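Local coordinates for SusD superfamily protein (Bacteroides thetaiotaomicron VPI-5482, PDB 3HDX) that probably binds polysaccharide at the outer membrane, as other SusD-family proteins do, for glycan uptake, at residues Ala116-Ala119 with Phe120-Tyr124; Leu156-Ala159 with Lys160-Leu164. All coordinates share one frame; numbering follows the deposited sequence. Where two conformers were deposited one is given.

Contact 1: Ala116-Ala119 with Phe120-Tyr124; sequences ALRA and FAYFY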
ATOM      1  N   ALA A 116      -5.342 -14.589  -1.789  1.00 11.38           N
ATOM      2  CA  ALA A 116      -4.337 -13.567  -1.476  1.00 11.03           C
ATOM      3  C   ALA A 116      -4.978 -12.179  -1.294  1.00 11.71           C
ATOM      4  O   ALA A 116      -4.559 -11.422  -0.411  1.00 11.99           O
ATOM      5  CB  ALA A 116      -3.232 -13.541  -2.565  1.00 11.61           C
ATOM      6  N   LEU A 117      -5.966 -11.849  -2.129  1.00 12.52           N
ATOM      7  CA  LEU A 117      -6.654 -10.575  -2.005  1.00 11.58           C
ATOM      8  C   LEU A 117      -7.398 -10.474  -0.672  1.00 10.74           C
ATOM      9  O   LEU A 117      -7.408  -9.419  -0.027  1.00 11.88           O
ATOM     10  CB  LEU A 117      -7.575 -10.322  -3.204  1.00 11.70           C
ATOM     11  CG  LEU A 117      -6.894 -10.036  -4.545  1.00 12.25           C
ATOM     12  CD1 LEU A 117      -7.887 -10.196  -5.721  1.00 13.60           C
ATOM     13  CD2 LEU A 117      -6.309  -8.627  -4.578  1.00 14.18           C
ATOM     14  N   ARG A 118      -8.049 -11.557  -0.275  1.00 11.18           N
ATOM     15  CA  ARG A 118      -8.722 -11.591   1.028  1.00 11.99           C
ATOM     16  C   ARG A 118      -7.714 -11.366   2.170  1.00 10.11           C
ATOM     17  O   ARG A 118      -7.996 -10.606   3.109  1.00 11.43           O
ATOM     18  CB  ARG A 118      -9.502 -12.889   1.201  1.00 11.08           C
ATOM     19  CG  ARG A 118     -10.128 -13.065   2.573  1.00 11.44           C
ATOM     20  CD  ARG A 118     -11.102 -14.236   2.596  1.00 13.08           C
ATOM     21  NE  ARG A 118     -10.375 -15.507   2.467  1.00 11.33           N
ATOM     22  CZ  ARG A 118     -10.922 -16.719   2.553  1.00 13.53           C
ATOM     23  NH1 ARG A 118     -12.252 -16.863   2.655  1.00 14.96           N
ATOM     24  NH2 ARG A 118     -10.147 -17.799   2.477  1.00 13.60           N
ATOM     25  N   ALA A 119      -6.566 -12.076   2.095  1.00 10.98           N
ATOM     26  CA  ALA A 119      -5.526 -11.956   3.104  1.00 11.10           C
ATOM     27  C   ALA A 119      -4.959 -10.533   3.152  1.00 10.58           C
ATOM     28  O   ALA A 119      -4.721  -9.984   4.246  1.00 10.90           O
ATOM     29  CB  ALA A 119      -4.406 -12.997   2.876  1.00 11.41           C
ATOM     30  N   PHE A 120      -4.760  -9.939   1.973  1.00 10.41           N
ATOM     31  CA  PHE A 120      -4.318  -8.528   1.880  1.00 11.21           C
ATOM     32  C   PHE A 120      -5.328  -7.594   2.539  1.00 11.38           C
ATOM     33  O   PHE A 120      -4.932  -6.693   3.302  1.00 12.05           O
ATOM     34  CB  PHE A 120      -4.060  -8.150   0.415  1.00 12.10           C
ATOM     35  CG  PHE A 120      -3.745  -6.709   0.199  1.00 12.09           C
ATOM     36  CD1 PHE A 120      -2.511  -6.196   0.553  1.00 12.14           C
ATOM     37  CD2 PHE A 120      -4.697  -5.860  -0.351  1.00 12.51           C
ATOM     38  CE1 PHE A 120      -2.227  -4.837   0.329  1.00 11.53           C
ATOM     39  CE2 PHE A 120      -4.419  -4.511  -0.561  1.00 12.70           C
ATOM     40  CZ  PHE A 120      -3.186  -4.004  -0.229  1.00 12.22           C
ATOM     41  N   ALA A 121      -6.613  -7.793   2.236  1.00 10.87           N
ATOM     42  CA  ALA A 121      -7.656  -6.963   2.834  1.00 11.49           C
ATOM     43  C   ALA A 121      -7.602  -7.039   4.351  1.00 10.47           C
ATOM     44  O   ALA A 121      -7.673  -5.999   5.034  1.00 11.08           O
ATOM     45  CB  ALA A 121      -9.069  -7.368   2.287  1.00 10.29           C
ATOM     46  N   TYR A 122      -7.399  -8.264   4.886  1.00 11.37           N
ATOM     47  CA  TYR A 122      -7.280  -8.422   6.328  1.00 11.21           C
ATOM     48  C   TYR A 122      -6.090  -7.658   6.903  1.00 10.96           C
ATOM     49  O   TYR A 122      -6.237  -6.970   7.897  1.00 11.11           O
ATOM     50  CB  TYR A 122      -7.297  -9.883   6.763  1.00 10.96           C
ATOM     51  CG  TYR A 122      -8.703 -10.419   7.009  1.00 10.77           C
ATOM     52  CD1 TYR A 122      -9.525  -9.824   7.973  1.00 11.32           C
ATOM     53  CD2 TYR A 122      -9.231 -11.483   6.259  1.00 11.04           C
ATOM     54  CE1 TYR A 122     -10.830 -10.279   8.215  1.00 11.22           C
ATOM     55  CE2 TYR A 122     -10.509 -11.985   6.538  1.00 11.36           C
ATOM     56  CZ  TYR A 122     -11.328 -11.354   7.473  1.00 10.66           C
ATOM     57  OH  TYR A 122     -12.605 -11.834   7.672  1.00 11.78           O
ATOM     58  N   PHE A 123      -4.914  -7.820   6.303  1.00 10.35           N
ATOM     59  CA  PHE A 123      -3.738  -7.085   6.759  1.00 11.26           C
ATOM     60  C   PHE A 123      -3.981  -5.576   6.737  1.00 11.05           C
ATOM     61  O   PHE A 123      -3.725  -4.871   7.698  1.00 10.91           O
ATOM     62  CB  PHE A 123      -2.534  -7.426   5.879  1.00 11.18           C
ATOM     63  CG  PHE A 123      -1.367  -6.473   6.052  1.00 13.26           C
ATOM     64  CD1 PHE A 123      -0.771  -6.337   7.290  1.00 13.87           C
ATOM     65  CD2 PHE A 123      -0.881  -5.744   4.978  1.00 16.61           C
ATOM     66  CE1 PHE A 123       0.302  -5.467   7.450  1.00 14.69           C
ATOM     67  CE2 PHE A 123       0.209  -4.872   5.159  1.00 17.53           C
ATOM     68  CZ  PHE A 123       0.800  -4.800   6.383  1.00 15.94           C
ATOM     69  N   TYR A 124      -4.493  -5.112   5.603  1.00 11.23           N
ATOM     70  CA  TYR A 124      -4.689  -3.676   5.378  1.00 10.66           C
ATOM     71  C   TYR A 124      -5.630  -3.074   6.418  1.00 11.39           C
ATOM     72  O   TYR A 124      -5.377  -2.021   6.984  1.00 11.64           O
ATOM     73  CB  TYR A 124      -5.175  -3.446   3.924  1.00 11.34           C
ATOM     74  CG  TYR A 124      -4.973  -2.032   3.433  1.00 10.90           C
ATOM     75  CD1 TYR A 124      -5.916  -1.043   3.724  1.00 10.67           C
ATOM     76  CD2 TYR A 124      -3.845  -1.669   2.681  1.00 12.16           C
ATOM     77  CE1 TYR A 124      -5.790   0.236   3.267  1.00 11.65           C
ATOM     78  CE2 TYR A 124      -3.679  -0.384   2.209  1.00 11.08           C
ATOM     79  CZ  TYR A 124      -4.664   0.575   2.522  1.00 10.24           C
ATOM     80  OH  TYR A 124      -4.527   1.847   2.066  1.00 12.37           O
TER
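Arg118 and Tyr122, one helical turn apart, lie side by side and point the same way. The touching is done by the aliphatic part of the arginine: its CG sits 4.1 Å from CD2 and equally from CE2 of Tyr122, while the guanidinium plane is turned 45° from the ring. Arg118 CG stands anti to the backbone N (chi1 175°) and the chain bends at chi3, which carries the charged end onward to Ser86, bonded by NH1, and to helix 152-169. Tyr122 OH is held in turn by the carbonyl O of Val135.

Beneath the side chains run four consecutive i to i+4 backbone bonds, from Phe120 N to Ala116 O at 2.8 Å through to Phe123 N and Ala119 O at 3.0 Å, the regular pattern of an alpha-helix. Phe120 CB packs on the first of these carbonyls, 3.4 Å from Ala116 O, and its ring has Leu117 O at the edge, near the ring plane.

All eight touching residues are buried, on a helix (104-129) with neighbours on several sides. Helix 76-91 meets Arg118 and Tyr122, helix 11-30 receives Leu117, and helix 196-209 packs on Phe120 and Phe123. Phe120 also meets Phe360 of strand 358-361 edge-to-face, and helix 152-169 lies against Ala116 and Ala119.

Contact 2: Leu156-Ala159 with Lys160-Leu164; sequences LSYA and KAELL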
ATOM      1  N   LEU A 156      -3.909 -11.612  11.808  1.00 10.74           N
ATOM      2  CA  LEU A 156      -2.669 -11.641  11.018  1.00 11.55           C
ATOM      3  C   LEU A 156      -2.149 -13.065  10.863  1.00 10.57           C
ATOM      4  O   LEU A 156      -1.607 -13.422   9.811  1.00 11.80           O
ATOM      5  CB  LEU A 156      -1.637 -10.696  11.644  1.00 11.26           C
ATOM      6  CG  LEU A 156      -2.030  -9.217  11.566  1.00 11.58           C
ATOM      7  CD1 LEU A 156      -0.938  -8.358  12.227  1.00 13.72           C
ATOM      8  CD2 LEU A 156      -2.287  -8.744  10.122  1.00 12.86           C
ATOM      9  N   SER A 157      -2.297 -13.907  11.889  1.00  9.77           N
ATOM     10  CA  SER A 157      -1.885 -15.313  11.739  1.00  9.06           C
ATOM     11  C   SER A 157      -2.717 -16.029  10.657  1.00  9.87           C
ATOM     12  O   SER A 157      -2.179 -16.825   9.877  1.00 12.08           O
ATOM     13  CB  SER A 157      -2.027 -16.101  13.047  1.00 11.57           C
ATOM     14  OG  SER A 157      -1.108 -15.670  14.005  1.00 13.90           O
ATOM     15  N   TYR A 158      -3.998 -15.708  10.580  1.00 10.50           N
ATOM     16  CA  TYR A 158      -4.855 -16.230   9.506  1.00 11.56           C
ATOM     17  C   TYR A 158      -4.345 -15.715   8.143  1.00 11.97           C
ATOM     18  O   TYR A 158      -4.138 -16.522   7.198  1.00 11.60           O
ATOM     19  CB  TYR A 158      -6.329 -15.811   9.738  1.00 12.82           C
ATOM     20  CG  TYR A 158      -7.261 -16.093   8.584  1.00 11.13           C
ATOM     21  CD1 TYR A 158      -7.778 -17.358   8.379  1.00 13.01           C
ATOM     22  CD2 TYR A 158      -7.606 -15.081   7.695  1.00 11.99           C
ATOM     23  CE1 TYR A 158      -8.663 -17.618   7.364  1.00 12.96           C
ATOM     24  CE2 TYR A 158      -8.499 -15.312   6.683  1.00 11.88           C
ATOM     25  CZ  TYR A 158      -9.014 -16.594   6.499  1.00 13.30           C
ATOM     26  OH  TYR A 158      -9.885 -16.825   5.474  1.00 13.55           O
ATOM     27  N   ALA A 159      -4.095 -14.407   8.056  1.00 10.27           N
ATOM     28  CA  ALA A 159      -3.627 -13.802   6.800  1.00  9.61           C
ATOM     29  C   ALA A 159      -2.300 -14.422   6.315  1.00 10.15           C
ATOM     30  O   ALA A 159      -2.153 -14.741   5.136  1.00 11.13           O
ATOM     31  CB  ALA A 159      -3.569 -12.313   6.886  1.00 10.66           C
ATOM     32  N   LYS A 160      -1.380 -14.644   7.253  1.00 10.79           N
ATOM     33  CA  LYS A 160      -0.066 -15.232   6.912  0.50 11.04           C
ATOM     34  C   LYS A 160      -0.229 -16.654   6.356  1.00 10.72           C
ATOM     35  O   LYS A 160       0.354 -16.993   5.335  1.00 11.18           O
ATOM     36  CB  LYS A 160       0.894 -15.240   8.119  0.50 12.61           C
ATOM     37  CG  LYS A 160       1.491 -13.864   8.487  0.50 13.31           C
ATOM     38  CD  LYS A 160       2.506 -13.937   9.636  0.50 14.39           C
ATOM     39  CE  LYS A 160       1.827 -14.269  10.969  0.50 15.31           C
ATOM     40  NZ  LYS A 160       2.751 -14.407  12.163  0.50 16.45           N
ATOM     41  N   ALA A 161      -1.052 -17.460   7.024  1.00 10.96           N
ATOM     42  CA  ALA A 161      -1.254 -18.853   6.601  1.00 10.24           C
ATOM     43  C   ALA A 161      -1.942 -18.908   5.246  1.00 10.18           C
ATOM     44  O   ALA A 161      -1.573 -19.709   4.376  1.00 11.80           O
ATOM     45  CB  ALA A 161      -2.020 -19.653   7.666  1.00 10.32           C
ATOM     46  N   GLU A 162      -2.901 -18.005   5.044  1.00 10.41           N
ATOM     47  CA  GLU A 162      -3.588 -17.929   3.763  1.00 10.54           C
ATOM     48  C   GLU A 162      -2.655 -17.544   2.632  1.00 10.13           C
ATOM     49  O   GLU A 162      -2.745 -18.117   1.542  1.00 12.29           O
ATOM     50  CB  GLU A 162      -4.746 -16.922   3.815  1.00 10.84           C
ATOM     51  CG  GLU A 162      -5.887 -17.357   4.721  1.00 12.88           C
ATOM     52  CD  GLU A 162      -6.734 -18.407   4.080  1.00 13.20           C
ATOM     53  OE1 GLU A 162      -7.223 -18.211   2.930  1.00 14.81           O
ATOM     54  OE2 GLU A 162      -6.910 -19.465   4.753  1.00 17.69           O
ATOM     55  N   LEU A 163      -1.758 -16.588   2.891  1.00  9.12           N
ATOM     56  CA  LEU A 163      -0.801 -16.135   1.871  1.00 10.77           C
ATOM     57  C   LEU A 163       0.185 -17.247   1.527  1.00 10.81           C
ATOM     58  O   LEU A 163       0.503 -17.486   0.344  1.00 12.17           O
ATOM     59  CB  LEU A 163      -0.063 -14.869   2.320  1.00 11.28           C
ATOM     60  CG  LEU A 163      -0.930 -13.616   2.239  1.00 11.11           C
ATOM     61  CD1 LEU A 163      -0.429 -12.518   3.217  1.00 12.88           C
ATOM     62  CD2 LEU A 163      -1.088 -13.060   0.793  1.00 11.43           C
ATOM     63  N   LEU A 164       0.686 -17.940   2.546  1.00 10.53           N
ATOM     64  CA  LEU A 164       1.624 -19.079   2.293  1.00 10.73           C
ATOM     65  C   LEU A 164       0.948 -20.177   1.460  1.00 11.67           C
ATOM     66  O   LEU A 164       1.559 -20.753   0.554  1.00 12.39           O
ATOM     67  CB  LEU A 164       2.229 -19.605   3.607  1.00 11.51           C
ATOM     68  CG  LEU A 164       3.290 -18.670   4.165  1.00 11.74           C
ATOM     69  CD1 LEU A 164       3.540 -19.022   5.606  1.00 13.24           C
ATOM     70  CD2 LEU A 164       4.609 -18.745   3.352  1.00 13.15           C
TER
HETATM   71  O   HOH W   1       1.220 -16.842  12.839  1.00 16.15           O
HETATM   72  O   HOH W   2       0.623 -13.587  14.080  1.00 25.97           O
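The Tyr158 ring carries Glu162 on one face: CG of the glutamate sits over the ring centre, 3.7 Å from the centroid and 13° off the normal, a CH-pi contact. The carboxylate continues the overlap, the carboxylate and ring planes being 14° apart, with OE2 3.6 Å from Tyr158 CE1. Thr136 and Leu134 touch the tyrosine from the loop that follows helix 104-129. The bend at chi2 (-77°) lays the glutamate carboxylate over the ring. OE1 then takes salt bridges from Arg115 and, across the helix interface, Arg118, which fix the acid group and would be expected to favour its ionised form.

The pair is an i, i+4 side-chain contact on helix 152-169, part of the mostly alpha-helical SusD-family fold. The same turn is closed by the backbone, Glu162 N donating a hydrogen bond to Tyr158 O at 2.9 Å.

Round the helix from this pair, Lys160 reaches back over the preceding turn, its CG 3.4 Å from Leu156 O and its CE 3.9 Å from Ser157 CA. In one of the two conformers modelled for the lysine, NZ donates to two waters, each 3.0 Å away, and both are also bonded to Ser157 OG; Gln210 OE1 takes a further bond from NZ. For the other conformer these bonds are doubtful. Leu163 curls over the end of the earlier turn, CG 3.3 Å from Ala159 O, and packs on Val202 and Ile206 of helix 196-209.

Overall arrangement
Contacts 1 and 2 belong to helices 104-129 and 152-169, consecutive in the chain, and their centres are about 9 Å apart. Where the helices meet, Arg118 of contact 1 reaches across to contact 2, its NH2 3.0 Å from Glu162 OE1 in a salt bridge and its CZ packed against Tyr158 OH. An apolar patch adjoins this polar one: Ala119 CB lies 3.6 Å from Leu163 CG, the small alanine side chain meeting the leucine branch point. The centre of contact 1, which is wholly buried, lies about 11 Å from the centre of the chain, and that of the partly buried contact 2 about 17 Å. Helix 196-209 packs against both, through Phe120 and Phe123 on one and Leu163 on the other.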